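Long-range contacts in aminopeptidase YwaD (PDB 6HC7), which removes N-terminal amino acids, preferring arginine, lysine and leucine, from peptides as a secreted two-zinc aminopeptidase of Bacillus subtilis: residues V89-I94 with T226-I231; H250-P255 with A293-L298; V337-G342 with L363-G368. All coordinates share one frame; numbering follows the deposited sequence.

Contact 1. Residues V89-I94 with T226-I231; sequences VQRFNI and TSQNII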
ATOM      1  N   VAL A  89      -1.126  14.920 -13.823  1.00 37.32           N
ATOM      2  CA  VAL A  89      -1.876  14.050 -12.939  1.00 38.65           C
ATOM      3  C   VAL A  89      -2.489  12.950 -13.786  1.00 41.66           C
ATOM      4  O   VAL A  89      -3.178  13.220 -14.764  1.00 45.79           O
ATOM      5  CB  VAL A  89      -2.948  14.835 -12.136  1.00 41.24           C
ATOM      6  CG1 VAL A  89      -3.733  15.750 -13.045  1.00 52.85           C
ATOM      7  CG2 VAL A  89      -3.883  13.892 -11.405  1.00 46.09           C
ATOM      8  N   GLN A  90      -2.201  11.700 -13.431  1.00 39.43           N
ATOM      9  CA  GLN A  90      -2.614  10.555 -14.236  1.00 34.35           C
ATOM     10  C   GLN A  90      -3.787   9.855 -13.560  1.00 39.30           C
ATOM     11  O   GLN A  90      -3.644   9.362 -12.444  1.00 40.42           O
ATOM     12  CB  GLN A  90      -1.436   9.584 -14.427  1.00 31.61           C
ATOM     13  CG  GLN A  90      -1.631   8.503 -15.505  1.00 32.14           C
ATOM     14  CD  GLN A  90      -0.442   7.530 -15.578  1.00 39.19           C
ATOM     15  OE1 GLN A  90      -0.045   6.935 -14.568  1.00 31.97           O
ATOM     16  NE2 GLN A  90       0.126   7.371 -16.773  1.00 36.26           N
ATOM     17  N   ARG A  91      -4.942   9.829 -14.217  1.00 36.11           N
ATOM     18  CA  ARG A  91      -6.143   9.235 -13.632  1.00 35.60           C
ATOM     19  C   ARG A  91      -6.359   7.841 -14.154  1.00 33.74           C
ATOM     20  O   ARG A  91      -6.143   7.581 -15.327  1.00 39.25           O
ATOM     21  CB  ARG A  91      -7.390  10.070 -13.940  1.00 36.04           C
ATOM     22  CG  ARG A  91      -7.242  11.525 -13.652  1.00 38.73           C
ATOM     23  CD  ARG A  91      -8.586  12.244 -13.674  1.00 46.57           C
ATOM     24  NE  ARG A  91      -8.389  13.646 -13.333  1.00 52.75           N
ATOM     25  CZ  ARG A  91      -8.203  14.095 -12.092  1.00 57.21           C
ATOM     26  NH1 ARG A  91      -8.221  13.246 -11.065  1.00 48.80           N
ATOM     27  NH2 ARG A  91      -8.006  15.398 -11.881  1.00 56.59           N
ATOM     28  N   PHE A  92      -6.813   6.948 -13.291  1.00 33.81           N
ATOM     29  CA  PHE A  92      -7.061   5.575 -13.701  1.00 35.33           C
ATOM     30  C   PHE A  92      -8.255   5.049 -12.951  1.00 33.70           C
ATOM     31  O   PHE A  92      -8.597   5.548 -11.887  1.00 35.56           O
ATOM     32  CB  PHE A  92      -5.823   4.687 -13.464  1.00 38.63           C
ATOM     33  CG  PHE A  92      -5.284   4.735 -12.051  1.00 37.75           C
ATOM     34  CD1 PHE A  92      -4.416   5.754 -11.647  1.00 34.76           C
ATOM     35  CD2 PHE A  92      -5.623   3.755 -11.131  1.00 36.15           C
ATOM     36  CE1 PHE A  92      -3.918   5.800 -10.341  1.00 34.19           C
ATOM     37  CE2 PHE A  92      -5.120   3.794  -9.821  1.00 33.20           C
ATOM     38  CZ  PHE A  92      -4.277   4.817  -9.428  1.00 30.72           C
ATOM     39  N   ASN A  93      -8.910   4.053 -13.518  1.00 36.99           N
ATOM     40  CA  ASN A  93     -10.035   3.442 -12.840  1.00 36.34           C
ATOM     41  C   ASN A  93      -9.585   2.377 -11.840  1.00 39.03           C
ATOM     42  O   ASN A  93      -8.511   1.781 -11.979  1.00 32.25           O
ATOM     43  CB  ASN A  93     -11.000   2.851 -13.862  1.00 32.90           C
ATOM     44  CG  ASN A  93     -11.506   3.892 -14.838  1.00 43.98           C
ATOM     45  OD1 ASN A  93     -11.851   5.016 -14.451  1.00 43.54           O
ATOM     46  ND2 ASN A  93     -11.548   3.533 -16.112  1.00 46.47           N
ATOM     47  N   ILE A  94     -10.404   2.170 -10.814  1.00 38.13           N
ATOM     48  CA  ILE A  94     -10.163   1.134  -9.819  1.00 39.39           C
ATOM     49  C   ILE A  94     -11.476   0.404  -9.528  1.00 38.23           C
ATOM     50  O   ILE A  94     -12.551   0.919  -9.859  1.00 39.78           O
ATOM     51  CB  ILE A  94      -9.590   1.738  -8.526  1.00 40.34           C
ATOM     52  CG1 ILE A  94     -10.669   2.574  -7.824  1.00 36.55           C
ATOM     53  CG2 ILE A  94      -8.319   2.508  -8.828  1.00 31.19           C
ATOM     54  CD1 ILE A  94     -10.186   3.311  -6.594  1.00 39.04           C
ATOM     55  N   THR A 226     -12.307   6.177  -9.098  1.00 38.02           N
ATOM     56  CA  THR A 226     -11.005   6.503  -9.698  1.00 36.08           C
ATOM     57  C   THR A 226      -9.972   6.950  -8.674  1.00 33.28           C
ATOM     58  O   THR A 226     -10.294   7.463  -7.612  1.00 36.02           O
ATOM     59  CB  THR A 226     -11.101   7.635 -10.738  1.00 37.55           C
ATOM     60  OG1 THR A 226     -11.641   8.805 -10.107  1.00 35.87           O
ATOM     61  CG2 THR A 226     -11.946   7.227 -11.949  1.00 36.46           C
ATOM     62  N   SER A 227      -8.717   6.780  -9.033  1.00 31.52           N
ATOM     63  CA  SER A 227      -7.616   7.280  -8.242  1.00 34.01           C
ATOM     64  C   SER A 227      -6.675   7.932  -9.230  1.00 36.00           C
ATOM     65  O   SER A 227      -6.993   8.025 -10.416  1.00 36.53           O
ATOM     66  CB  SER A 227      -6.912   6.155  -7.467  1.00 32.00           C
ATOM     67  OG  SER A 227      -5.875   6.662  -6.641  1.00 29.63           O
ATOM     68  N   GLN A 228      -5.502   8.337  -8.764  1.00 35.50           N
ATOM     69  CA  GLN A 228      -4.573   9.036  -9.622  1.00 39.41           C
ATOM     70  C   GLN A 228      -3.132   9.050  -9.107  1.00 34.63           C
ATOM     71  O   GLN A 228      -2.882   9.075  -7.902  1.00 32.44           O
ATOM     72  CB  GLN A 228      -5.051  10.477  -9.831  1.00 36.26           C
ATOM     73  CG  GLN A 228      -5.233  11.226  -8.532  1.00 32.67           C
ATOM     74  CD  GLN A 228      -6.484  10.800  -7.789  1.00 38.62           C
ATOM     75  OE1 GLN A 228      -7.577  10.750  -8.365  1.00 37.90           O
ATOM     76  NE2 GLN A 228      -6.329  10.469  -6.504  1.00 35.85           N
ATOM     77  N   ASN A 229      -2.202   9.077 -10.055  1.00 31.82           N
ATOM     78  CA  ASN A 229      -0.783   9.286  -9.796  1.00 27.59           C
ATOM     79  C   ASN A 229      -0.424  10.733 -10.056  1.00 32.06           C
ATOM     80  O   ASN A 229      -0.939  11.349 -10.991  1.00 35.52           O
ATOM     81  CB  ASN A 229       0.048   8.359 -10.669  1.00 22.48           C
ATOM     82  CG  ASN A 229      -0.377   6.903 -10.516  1.00 29.98           C
ATOM     83  OD1 ASN A 229      -0.600   6.409  -9.397  1.00 28.54           O
ATOM     84  ND2 ASN A 229      -0.522   6.222 -11.630  1.00 27.87           N
ATOM     85  N   ILE A 230       0.421  11.291  -9.198  1.00 29.43           N
ATOM     86  CA  ILE A 230       0.921  12.640  -9.387  1.00 30.97           C
ATOM     87  C   ILE A 230       2.402  12.571  -9.767  1.00 31.24           C
ATOM     88  O   ILE A 230       3.233  12.150  -8.974  1.00 31.73           O
ATOM     89  CB  ILE A 230       0.722  13.512  -8.131  1.00 28.03           C
ATOM     90  CG1 ILE A 230      -0.756  13.642  -7.809  1.00 31.22           C
ATOM     91  CG2 ILE A 230       1.259  14.919  -8.345  1.00 32.92           C
ATOM     92  CD1 ILE A 230      -1.273  12.526  -6.961  1.00 38.94           C
ATOM     93  N   ILE A 231       2.705  13.000 -10.988  1.00 31.24           N
ATOM     94  CA  ILE A 231       4.017  12.859 -11.600  1.00 26.57           C
ATOM     95  C   ILE A 231       4.678  14.211 -11.798  1.00 32.98           C
ATOM     96  O   ILE A 231       4.108  15.096 -12.433  1.00 31.97           O
ATOM     97  CB  ILE A 231       3.871  12.148 -12.952  1.00 33.36           C
ATOM     98  CG1 ILE A 231       2.907  10.954 -12.794  1.00 31.02           C
ATOM     99  CG2 ILE A 231       5.234  11.754 -13.523  1.00 27.34           C
ATOM    100  CD1 ILE A 231       2.257  10.476 -14.055  1.00 29.44           C
TER
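Gln90 and Asn229 meet as a hydrogen-bonded pair where strands 89-94 and 226-231 run antiparallel, with 156° between their directions. The main chains exchange two bonds here, Gln90 N to Asn229 O and Asn229 N to Gln90 O, each 2.8 Å long. Phe92 and Ser227 repeat the exchange further along, Phe92 N to Ser227 O and Ser227 N to Phe92 O both measuring 3.1 Å. Between these pairs Arg91 and Gln228 form a non-hydrogen-bonded one.

Polar side chains add a second layer of pairing. Asn229 ND2 donates to Gln90 OE1 over 3.1 Å; the acceptor lies in the plane of the asparagine amide, although the two amide planes are turned 66° against each other. Outside the two segments, Asn229 OD1 accepts from Gly292 N and ND2 also donates to Gly300 O, so this buried amide is held at both ends. On the other face of the sheet Arg91 and Gln228 lie alongside, Gln228 OE1 reaching the guanidinium edge only as a 3.7 Å approach to Arg91 NH1.

Apolar packing centres on Phe92. Its CG sits between the backbone N and the carbonyl carbon (chi1 54°), which swings the ring back over the neighbouring strand. Phe92 CZ touches Ser227 CB at 3.5 Å, while Ser227 O lies over one ring face near the rim. His303 of helix 299-306 meets the same ring, and Ile231 CD1 packs on Gln90 CB at 3.8 Å.

The hydroxyls of Ser227 and Thr226 turn instead to Glu69 and Lys70 of helix 67-82. The pairing of the strands thus rests mainly on backbone bonds, with one amide-to-amide bond added, and the polar side chains of 226-231 tie the sheet to helices 67-82 and 299-306 and to the loop at Gly292.

Contact 2. Residues H250-P255 with A293-L298; sequences HYDSVP and AEELGL. With ZN (zinc ion), chain D; ZN (zinc ion), chain E.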
ATOM      1  N   HIS A 250       3.820   5.745  -2.425  1.00 27.38           N
ATOM      2  CA  HIS A 250       2.381   5.808  -2.532  1.00 23.62           C
ATOM      3  C   HIS A 250       1.782   6.682  -1.451  1.00 28.08           C
ATOM      4  O   HIS A 250       2.308   6.742  -0.350  1.00 24.56           O
ATOM      5  CB  HIS A 250       1.776   4.418  -2.504  1.00 26.80           C
ATOM      6  CG  HIS A 250       1.706   3.790  -1.146  1.00 32.82           C
ATOM      7  ND1 HIS A 250       0.644   3.988  -0.287  1.00 27.90           N
ATOM      8  CD2 HIS A 250       2.538   2.919  -0.526  1.00 25.87           C
ATOM      9  CE1 HIS A 250       0.835   3.276   0.809  1.00 29.07           C
ATOM     10  NE2 HIS A 250       1.980   2.630   0.695  1.00 28.57           N
ATOM     11  N   TYR A 251       0.683   7.375  -1.787  1.00 30.70           N
ATOM     12  CA  TYR A 251       0.115   8.387  -0.892  1.00 29.17           C
ATOM     13  C   TYR A 251      -1.281   8.025  -0.366  1.00 29.30           C
ATOM     14  O   TYR A 251      -1.894   8.822   0.345  1.00 29.28           O
ATOM     15  CB  TYR A 251       0.079   9.768  -1.578  1.00 27.08           C
ATOM     16  CG  TYR A 251      -0.944   9.920  -2.688  1.00 27.28           C
ATOM     17  CD1 TYR A 251      -0.656   9.503  -3.986  1.00 28.99           C
ATOM     18  CD2 TYR A 251      -2.193  10.494  -2.446  1.00 31.19           C
ATOM     19  CE1 TYR A 251      -1.579   9.633  -5.008  1.00 29.59           C
ATOM     20  CE2 TYR A 251      -3.136  10.640  -3.477  1.00 29.73           C
ATOM     21  CZ  TYR A 251      -2.816  10.208  -4.754  1.00 30.31           C
ATOM     22  OH  TYR A 251      -3.710  10.330  -5.785  1.00 29.45           O
ATOM     23  N   ASP A 252      -1.764   6.824  -0.680  1.00 24.78           N
ATOM     24  CA  ASP A 252      -3.010   6.335  -0.075  1.00 27.70           C
ATOM     25  C   ASP A 252      -2.752   5.518   1.193  1.00 31.79           C
ATOM     26  O   ASP A 252      -1.606   5.161   1.479  1.00 30.51           O
ATOM     27  CB  ASP A 252      -3.807   5.483  -1.053  1.00 25.42           C
ATOM     28  CG  ASP A 252      -3.116   4.173  -1.376  1.00 27.21           C
ATOM     29  OD1 ASP A 252      -1.878   4.177  -1.489  1.00 25.70           O
ATOM     30  OD2 ASP A 252      -3.819   3.154  -1.535  1.00 25.63           O
ATOM     31  N   SER A 253      -3.811   5.222   1.952  1.00 25.16           N
ATOM     32  CA  SER A 253      -3.666   4.343   3.108  1.00 26.21           C
ATOM     33  C   SER A 253      -4.889   3.459   3.311  1.00 30.28           C
ATOM     34  O   SER A 253      -5.913   3.627   2.627  1.00 29.76           O
ATOM     35  CB  SER A 253      -3.387   5.146   4.370  1.00 27.50           C
ATOM     36  OG  SER A 253      -4.494   5.938   4.738  1.00 31.91           O
ATOM     37  N   VAL A 254      -4.759   2.495   4.223  1.00 30.74           N
ATOM     38  CA  VAL A 254      -5.851   1.574   4.563  1.00 31.48           C
ATOM     39  C   VAL A 254      -6.914   2.289   5.387  1.00 26.24           C
ATOM     40  O   VAL A 254      -6.620   3.268   6.082  1.00 27.16           O
ATOM     41  CB  VAL A 254      -5.346   0.339   5.356  1.00 31.70           C
ATOM     42  CG1 VAL A 254      -4.222  -0.335   4.625  1.00 27.51           C
ATOM     43  CG2 VAL A 254      -4.897   0.732   6.760  1.00 23.51           C
ATOM     44  N   PRO A 255      -8.158   1.822   5.287  1.00 28.27           N
ATOM     45  CA  PRO A 255      -9.269   2.366   6.067  1.00 32.91           C
ATOM     46  C   PRO A 255      -8.908   2.561   7.539  1.00 31.51           C
ATOM     47  O   PRO A 255      -8.165   1.749   8.064  1.00 29.58           O
ATOM     48  CB  PRO A 255     -10.349   1.297   5.910  1.00 31.53           C
ATOM     49  CG  PRO A 255     -10.085   0.693   4.607  1.00 29.68           C
ATOM     50  CD  PRO A 255      -8.606   0.773   4.360  1.00 32.61           C
ATOM     51  N   ALA A 293      -3.625   4.473  -4.763  1.00 22.21           N
ATOM     52  CA  ALA A 293      -4.257   3.165  -4.720  1.00 26.37           C
ATOM     53  C   ALA A 293      -3.247   2.018  -4.721  1.00 26.37           C
ATOM     54  O   ALA A 293      -3.475   0.983  -5.349  1.00 24.62           O
ATOM     55  CB  ALA A 293      -5.235   3.022  -5.899  1.00 25.05           C
ATOM     56  N   GLU A 294      -2.132   2.200  -4.021  1.00 24.67           N
ATOM     57  CA  GLU A 294      -1.152   1.127  -3.881  1.00 25.97           C
ATOM     58  C   GLU A 294      -1.743   0.030  -3.021  1.00 31.89           C
ATOM     59  O   GLU A 294      -1.534  -1.167  -3.236  1.00 33.55           O
ATOM     60  CB  GLU A 294       0.128   1.668  -3.264  1.00 25.05           C
ATOM     61  CG  GLU A 294       1.220   0.669  -3.017  1.00 28.30           C
ATOM     62  CD  GLU A 294       0.995  -0.160  -1.770  1.00 31.11           C
ATOM     63  OE1 GLU A 294       1.546  -1.273  -1.684  1.00 32.11           O
ATOM     64  OE2 GLU A 294       0.264   0.305  -0.873  1.00 34.28           O
ATOM     65  N   GLU A 295      -2.530   0.493  -2.065  1.00 30.25           N
ATOM     66  CA  GLU A 295      -3.073  -0.280  -0.977  1.00 27.99           C
ATOM     67  C   GLU A 295      -4.166  -1.242  -1.440  1.00 33.26           C
ATOM     68  O   GLU A 295      -4.662  -2.046  -0.650  1.00 36.37           O
ATOM     69  CB  GLU A 295      -3.595   0.712   0.065  1.00 30.75           C
ATOM     70  CG  GLU A 295      -3.471   0.334   1.485  1.00 36.17           C
ATOM     71  CD  GLU A 295      -2.048   0.208   1.982  1.00 29.35           C
ATOM     72  OE1 GLU A 295      -1.495   1.192   2.532  1.00 25.18           O
ATOM     73  OE2 GLU A 295      -1.514  -0.917   1.862  1.00 31.23           O
ATOM     74  N   LEU A 296      -4.537  -1.160  -2.722  1.00 32.95           N
ATOM     75  CA  LEU A 296      -5.512  -2.083  -3.321  1.00 29.47           C
ATOM     76  C   LEU A 296      -4.838  -3.106  -4.214  1.00 35.61           C
ATOM     77  O   LEU A 296      -5.515  -3.851  -4.914  1.00 40.98           O
ATOM     78  CB  LEU A 296      -6.550  -1.336  -4.164  1.00 30.93           C
ATOM     79  CG  LEU A 296      -7.568  -0.420  -3.490  1.00 31.92           C
ATOM     80  CD1 LEU A 296      -8.422   0.228  -4.551  1.00 27.52           C
ATOM     81  CD2 LEU A 296      -8.413  -1.209  -2.521  1.00 26.77           C
ATOM     82  N   GLY A 297      -3.509  -3.112  -4.230  1.00 35.02           N
ATOM     83  CA  GLY A 297      -2.783  -4.026  -5.086  1.00 30.50           C
ATOM     84  C   GLY A 297      -1.979  -3.308  -6.155  1.00 33.30           C
ATOM     85  O   GLY A 297      -2.103  -3.635  -7.351  1.00 31.04           O
ATOM     86  N   LEU A 298      -1.177  -2.330  -5.714  1.00 28.58           N
ATOM     87  CA  LEU A 298      -0.247  -1.601  -6.566  1.00 25.85           C
ATOM     88  C   LEU A 298      -0.931  -1.031  -7.802  1.00 30.89           C
ATOM     89  O   LEU A 298      -0.359  -1.047  -8.896  1.00 28.15           O
ATOM     90  CB  LEU A 298       0.895  -2.518  -7.000  1.00 27.60           C
ATOM     91  CG  LEU A 298       1.525  -3.435  -5.947  1.00 32.58           C
ATOM     92  CD1 LEU A 298       2.767  -4.099  -6.534  1.00 26.26           C
ATOM     93  CD2 LEU A 298       1.845  -2.702  -4.624  1.00 24.84           C
TER
HETATM   94 ZN    ZN D 501       2.992   1.041   2.072  1.00 41.22          ZN
HETATM   95 ZN    ZN E 502       0.173  -0.583   3.459  1.00 43.76          ZN
HETATM   96  O   HOH W   1      -1.826   2.560   5.479  1.00 29.94           O
HETATM   97  O   HOH W   2       1.736  -0.275   1.352  1.00 31.25           O
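The two-zinc centre of this M28 peptidase draws ligands from both segments, His250 and Glu295, and their neighbours join the two loops around the metals. His250 NE2 binds one zinc ion at 2.3 Å; water 2 is bound to the same ion. Glu295 grips the other zinc ion with both carboxylate oxygens, unequally, OE2 at 2.3 Å and OE1 at 2.6 Å. Asp262 links the two ions, Asp323 joins the first, and His401 and Glu452 complete the second.

Glu294 crosses over the imidazole rather than binding its edge. Its OE2 stands above the ring centre, 3.3 Å from His250 NE2, with carboxylate and ring planes 27° apart. A bend at chi2 (-79°) brings the group back over the ring, where OE2 also lies 2.7 Å from water 2.

His250 ends strand 244-250, and the rest of both segments is loop following the adjacent parallel strands 244-250 and 285-291, so the ligands gather at one end of the sheet, as is usual in open alpha/beta folds. Asp252 ties one loop to the other as a second-shell residue. Its OD2 takes Glu295 N at 3.0 Å through the syn lone pair, and its OD1 receives two weak bonds, from Glu294 N at 3.2 Å and from His250 ND1 at 2.8 Å. One carboxylate therefore holds the backbone that carries the two glutamates and probably helps, beside the zinc bond itself, to set the rotation of the imidazole. Val254 packs CG1 against Glu295 CG, and water 1 bridges Val254 N and Glu295 OE1.

Contact 3. Residues V337-G342 with L363-G368; sequences VNTLDG and LSLTQG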
ATOM      1  N   VAL A 337      16.583  -2.693   2.097  1.00 40.15           N
ATOM      2  CA  VAL A 337      16.432  -2.421   0.684  1.00 35.49           C
ATOM      3  C   VAL A 337      15.855  -3.666   0.035  1.00 37.80           C
ATOM      4  O   VAL A 337      16.555  -4.660  -0.170  1.00 39.58           O
ATOM      5  CB  VAL A 337      17.777  -2.040   0.031  1.00 36.50           C
ATOM      6  CG1 VAL A 337      17.598  -1.751  -1.448  1.00 32.67           C
ATOM      7  CG2 VAL A 337      18.388  -0.846   0.747  1.00 34.45           C
ATOM      8  N   ASN A 338      14.570  -3.615  -0.280  1.00 31.41           N
ATOM      9  CA  ASN A 338      13.867  -4.781  -0.767  1.00 36.13           C
ATOM     10  C   ASN A 338      13.895  -4.903  -2.279  1.00 39.39           C
ATOM     11  O   ASN A 338      13.492  -3.981  -2.977  1.00 39.95           O
ATOM     12  CB  ASN A 338      12.408  -4.751  -0.300  1.00 38.88           C
ATOM     13  CG  ASN A 338      12.237  -5.150   1.151  1.00 39.64           C
ATOM     14  OD1 ASN A 338      11.605  -6.167   1.448  1.00 43.91           O
ATOM     15  ND2 ASN A 338      12.772  -4.348   2.059  1.00 33.14           N
ATOM     16  N   THR A 339      14.338  -6.046  -2.794  1.00 38.43           N
ATOM     17  CA  THR A 339      14.168  -6.299  -4.218  1.00 37.73           C
ATOM     18  C   THR A 339      13.340  -7.549  -4.417  1.00 38.01           C
ATOM     19  O   THR A 339      13.414  -8.489  -3.637  1.00 43.41           O
ATOM     20  CB  THR A 339      15.521  -6.438  -4.963  1.00 42.70           C
ATOM     21  OG1 THR A 339      16.027  -7.769  -4.829  1.00 40.54           O
ATOM     22  CG2 THR A 339      16.542  -5.424  -4.430  1.00 36.85           C
ATOM     23  N   LEU A 340      12.549  -7.554  -5.476  1.00 36.77           N
ATOM     24  CA  LEU A 340      11.571  -8.594  -5.686  1.00 36.32           C
ATOM     25  C   LEU A 340      12.217  -9.976  -5.724  1.00 43.69           C
ATOM     26  O   LEU A 340      11.559 -10.982  -5.440  1.00 48.68           O
ATOM     27  CB  LEU A 340      10.790  -8.329  -6.979  1.00 32.71           C
ATOM     28  CG  LEU A 340       9.719  -9.360  -7.329  1.00 36.30           C
ATOM     29  CD1 LEU A 340       8.578  -9.293  -6.319  1.00 40.58           C
ATOM     30  CD2 LEU A 340       9.212  -9.199  -8.752  1.00 39.00           C
ATOM     31  N   ASP A 341      13.500 -10.039  -6.071  1.00 44.45           N
ATOM     32  CA  ASP A 341      14.160 -11.337  -6.190  1.00 46.29           C
ATOM     33  C   ASP A 341      15.298 -11.502  -5.179  1.00 43.76           C
ATOM     34  O   ASP A 341      16.060 -12.463  -5.243  1.00 46.00           O
ATOM     35  CB  ASP A 341      14.666 -11.556  -7.624  1.00 49.55           C
ATOM     36  CG  ASP A 341      15.586 -10.431  -8.115  1.00 53.64           C
ATOM     37  OD1 ASP A 341      16.186  -9.721  -7.272  1.00 46.84           O
ATOM     38  OD2 ASP A 341      15.715 -10.276  -9.354  1.00 48.89           O
ATOM     39  N   GLY A 342      15.404 -10.562  -4.247  1.00 40.60           N
ATOM     40  CA  GLY A 342      16.396 -10.635  -3.195  1.00 36.56           C
ATOM     41  C   GLY A 342      17.816 -10.352  -3.641  1.00 46.27           C
ATOM     42  O   GLY A 342      18.723 -10.286  -2.812  1.00 52.08           O
ATOM     43  N   LEU A 363      22.408  -0.912   7.008  1.00 55.42           N
ATOM     44  CA  LEU A 363      21.733  -1.046   5.716  1.00 48.25           C
ATOM     45  C   LEU A 363      21.815  -2.484   5.215  1.00 47.88           C
ATOM     46  O   LEU A 363      22.876  -3.099   5.260  1.00 57.04           O
ATOM     47  CB  LEU A 363      22.349  -0.078   4.705  1.00 50.70           C
ATOM     48  CG  LEU A 363      21.613   0.231   3.404  1.00 52.53           C
ATOM     49  CD1 LEU A 363      21.693   1.710   3.191  1.00 50.38           C
ATOM     50  CD2 LEU A 363      22.264  -0.462   2.248  1.00 46.82           C
ATOM     51  N   SER A 364      20.704  -3.044   4.752  1.00 39.61           N
ATOM     52  CA  SER A 364      20.735  -4.438   4.345  1.00 45.59           C
ATOM     53  C   SER A 364      19.901  -4.707   3.114  1.00 44.16           C
ATOM     54  O   SER A 364      18.772  -4.239   2.996  1.00 47.28           O
ATOM     55  CB  SER A 364      20.262  -5.341   5.489  1.00 45.58           C
ATOM     56  OG  SER A 364      20.746  -4.862   6.737  1.00 48.81           O
ATOM     57  N   LEU A 365      20.460  -5.466   2.193  1.00 40.77           N
ATOM     58  CA  LEU A 365      19.672  -5.942   1.082  1.00 44.64           C
ATOM     59  C   LEU A 365      18.834  -7.070   1.608  1.00 44.60           C
ATOM     60  O   LEU A 365      19.252  -7.760   2.525  1.00 48.01           O
ATOM     61  CB  LEU A 365      20.540  -6.422  -0.080  1.00 41.27           C
ATOM     62  CG  LEU A 365      19.777  -6.982  -1.289  1.00 46.83           C
ATOM     63  CD1 LEU A 365      19.046  -5.872  -2.061  1.00 39.90           C
ATOM     64  CD2 LEU A 365      20.700  -7.786  -2.211  1.00 51.64           C
ATOM     65  N   THR A 366      17.649  -7.246   1.040  1.00 40.20           N
ATOM     66  CA  THR A 366      16.849  -8.408   1.333  1.00 42.40           C
ATOM     67  C   THR A 366      15.813  -8.512   0.243  1.00 40.92           C
ATOM     68  O   THR A 366      15.719  -7.621  -0.597  1.00 44.23           O
ATOM     69  CB  THR A 366      16.176  -8.329   2.728  1.00 45.08           C
ATOM     70  OG1 THR A 366      15.410  -9.517   2.957  1.00 49.41           O
ATOM     71  CG2 THR A 366      15.259  -7.127   2.819  1.00 49.01           C
ATOM     72  N   GLN A 367      15.058  -9.606   0.252  1.00 42.32           N
ATOM     73  CA  GLN A 367      13.935  -9.797  -0.657  1.00 43.68           C
ATOM     74  C   GLN A 367      12.653  -9.174  -0.096  1.00 44.25           C
ATOM     75  O   GLN A 367      12.438  -9.155   1.114  1.00 47.66           O
ATOM     76  CB  GLN A 367      13.720 -11.286  -0.929  1.00 30.96           C
ATOM     77  CG  GLN A 367      12.769 -11.604  -2.100  1.00 41.12           C
ATOM     78  CD  GLN A 367      11.269 -11.492  -1.741  1.00 50.78           C
ATOM     79  OE1 GLN A 367      10.898 -11.425  -0.562  1.00 52.18           O
ATOM     80  NE2 GLN A 367      10.410 -11.450  -2.766  1.00 43.98           N
ATOM     81  N   GLY A 368      11.804  -8.664  -0.986  1.00 45.25           N
ATOM     82  CA  GLY A 368      10.488  -8.186  -0.600  1.00 45.51           C
ATOM     83  C   GLY A 368       9.704  -7.541  -1.726  1.00 41.96           C
ATOM     84  O   GLY A 368      10.231  -6.728  -2.472  1.00 39.20           O
TER
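Val337 lies opposite Leu365 where strand 337-339 runs parallel to strand 363-367, and its N and O bond to the residues on either side of that leucine. Val337 N donates to Ser364 O at 2.8 Å, and Val337 O accepts from Thr366 N at 3.1 Å. Thr366 O then takes Thr339 N at 3.0 Å. Thr339 O has two donors, reaching it from opposite faces of its plane: Gly368 N across the contact at 3.1 Å and Gly342 N, which closes a type I turn.

Strand 334-339, helix 346-358 and strand 363-367 form a beta-alpha-beta unit, with Trp348 of the helix packed on Val337, Leu363 and Leu365. At the end of its strand Gln367 bends at chi2 (-80°), carrying NE2 to Leu340 O just past the other strand, a 2.9 Å bond approaching from above the carbonyl plane; the same nitrogen makes a weak bond to Asp449. Thr366 OG1 is satisfied by Glu394.

Leu365 CD1 lies against Thr339 CG2 at 3.5 Å, and CD2 reaches the turn at Gly342 O. A serine in place of this leucine would probably open a gap beside Thr339 CG2 and take away part of the apolar cover over Trp348.

Overall arrangement
Contact 2 supplies one protein ligand to each zinc ion, and the other two contacts stand at different distances from it. Contact 1 adjoins it, their centres 12 Å apart: Tyr251 OH probably bonds to Gln228 O at 2.6 Å, and Phe92 and Ser227 pack on Ala293. The side chain of Asn229 nevertheless stays about 13 Å from the nearest zinc ion. Contact 3 does not touch contact 2; its centre is 21 Å from that of contact 2, with nearest atoms about 8 Å apart, and the side chain of Asn338 lies about 11 Å from a zinc ion. Contacts 1 and 3, 28 Å apart between centres, do not meet. Along the chain the three follow in series.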